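Local coordinates for protein nitrilotriacetate monooxygenase component B (Bacillus cereus ATCC 14579, PDB 3BPK) that probably binds FMN and acts as the flavin-handling component of a two-part monooxygenase system, using NADH or NADPH as reductant, at residues G175-A179 with E180-P184. Residues are numbered along the deposited sequence; the frame is centred on the assembly and turned at random. Where two conformers were deposited one is given.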
loop_
_atom_site.group_PDB
_atom_site.type_symbol
_atom_site.label_atom_id
_atom_site.label_comp_id
_atom_site.label_asym_id
_atom_site.label_seq_id
_atom_site.Cartn_x
_atom_site.Cartn_y
_atom_site.Cartn_z
ATOM N N GLY B 175 9.969 18.364 10.881
ATOM C CA GLY B 175 8.734 17.851 10.288
ATOM C C GLY B 175 8.926 16.574 9.497
ATOM O O GLY B 175 7.965 16.007 8.948
ATOM N N ARG B 176 10.170 16.121 9.421
ATOM C CA ARG B 176 10.506 14.932 8.675
ATOM C C ARG B 176 10.939 13.813 9.608
ATOM O O ARG B 176 11.235 14.038 10.773
ATOM C CB ARG B 176 11.606 15.237 7.649
ATOM C CG ARG B 176 11.182 16.370 6.675
ATOM C CD ARG B 176 12.069 16.464 5.477
ATOM N NE ARG B 176 11.265 16.789 4.283
ATOM C CZ ARG B 176 10.901 18.009 3.898
ATOM N NH1 ARG B 176 11.256 19.085 4.598
ATOM N NH2 ARG B 176 10.175 18.143 2.797
ATOM N N ILE B 177 10.921 12.594 9.077
ATOM C CA ILE B 177 11.282 11.390 9.830
ATOM C C ILE B 177 12.606 10.848 9.332
ATOM O O ILE B 177 12.771 10.693 8.117
ATOM C CB ILE B 177 10.180 10.269 9.649
ATOM C CG1 ILE B 177 8.811 10.758 10.143
ATOM C CG2 ILE B 177 10.586 8.971 10.323
ATOM C CD1 ILE B 177 8.775 11.120 11.631
ATOM N N HIS B 178 13.530 10.553 10.249
ATOM C CA HIS B 178 14.813 9.942 9.865
ATOM C C HIS B 178 14.626 8.482 9.554
ATOM O O HIS B 178 14.492 7.654 10.447
ATOM C CB HIS B 178 15.878 10.090 10.947
ATOM C CG HIS B 178 16.368 11.486 11.101
ATOM N ND1 HIS B 178 16.500 12.100 12.331
ATOM C CD2 HIS B 178 16.739 12.401 10.178
ATOM C CE1 HIS B 178 16.945 13.330 12.157
ATOM N NE2 HIS B 178 17.097 13.541 10.862
ATOM N N ALA B 179 14.599 8.171 8.256
ATOM C CA ALA B 179 14.328 6.804 7.810
ATOM C C ALA B 179 15.345 5.799 8.361
ATOM O O ALA B 179 14.965 4.708 8.809
ATOM C CB ALA B 179 14.281 6.758 6.263
ATOM N N GLU B 180 16.634 6.169 8.370
ATOM C CA GLU B 180 17.630 5.225 8.888
ATOM C C GLU B 180 17.562 5.065 10.405
ATOM O O GLU B 180 17.943 4.019 10.929
ATOM C CB GLU B 180 19.056 5.567 8.447
ATOM C CG GLU B 180 19.588 4.664 7.316
ATOM C CD GLU B 180 19.521 3.156 7.634
ATOM O OE1 GLU B 180 19.029 2.396 6.765
ATOM O OE2 GLU B 180 19.929 2.736 8.751
ATOM N N GLY B 181 17.068 6.067 11.125
ATOM C CA GLY B 181 16.842 5.908 12.557
ATOM C C GLY B 181 15.611 5.061 12.852
ATOM O O GLY B 181 15.577 4.305 13.817
ATOM N N LEU B 182 14.595 5.167 11.988
ATOM C CA LEU B 182 13.366 4.383 12.130
ATOM C C LEU B 182 13.594 2.884 11.920
ATOM O O LEU B 182 13.045 2.066 12.664
ATOM C CB LEU B 182 12.331 4.892 11.137
ATOM C CG LEU B 182 10.970 4.164 11.127
ATOM C CD1 LEU B 182 10.222 4.192 12.508
ATOM C CD2 LEU B 182 10.078 4.725 10.001
ATOM N N LYS B 183 14.375 2.526 10.893
ATOM C CA LYS B 183 14.612 1.114 10.544
ATOM C C LYS B 183 13.288 0.369 10.304
ATOM O O LYS B 183 12.979 -0.668 10.912
ATOM C CB LYS B 183 15.473 0.398 11.581
ATOM C CG LYS B 183 16.849 1.031 11.692
ATOM C CD LYS B 183 17.744 0.271 12.626
ATOM C CE LYS B 183 19.220 0.506 12.271
ATOM N NZ LYS B 183 19.591 1.964 12.126
ATOM N N PRO B 184 12.495 0.895 9.374
ATOM C CA PRO B 184 11.204 0.253 9.116
ATOM C C PRO B 184 11.415 -1.138 8.530
ATOM O O PRO B 184 12.439 -1.385 7.867
ATOM C CB PRO B 184 10.575 1.182 8.080
ATOM C CG PRO B 184 11.797 1.752 7.301
ATOM C CD PRO B 184 12.774 2.015 8.458
#
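Leu182 carries its CG anti to the backbone N (chi1 179°), and chi2 of 59° then turns the CD2 branch toward Ile177, to 4.3 Å from its CG2, a branch-to-branch apolar touch between strand and helix. Both side chains also lie against Ile134 of strand 134-146, and the second subunit closes over them, Gly23 of that subunit packing on Ile177 and its Ser24 on Leu182. Two i to i+4 backbone bonds close the turn: Leu182 N donates to His178 O over 2.9 Å, and Lys183 N donates to Ala179 O over 3.1 Å. This is a single helical turn, 179-182, with His178 as N-cap, following the short two-stranded hairpin 172-173/176-177 at the periphery of the flavin reductase-like domain. Lys183, the first residue beyond the turn, has positive phi (56°) and leads the chain into Pro184, whose CD sits 3.5 Å from Ala179 O, so that this oxygen meets both the Lys183 amide and the proline ring. The Lys183 side chain then folds back over the solvent-facing side of the turn. Its grip comes from NZ, which donates to Glu180 O at 2.9 Å; the salt bridge from NZ to Glu180 OE2, at 3.5 Å, is weak and belongs to one of two modelled Glu180 conformers, which makes it doubtful.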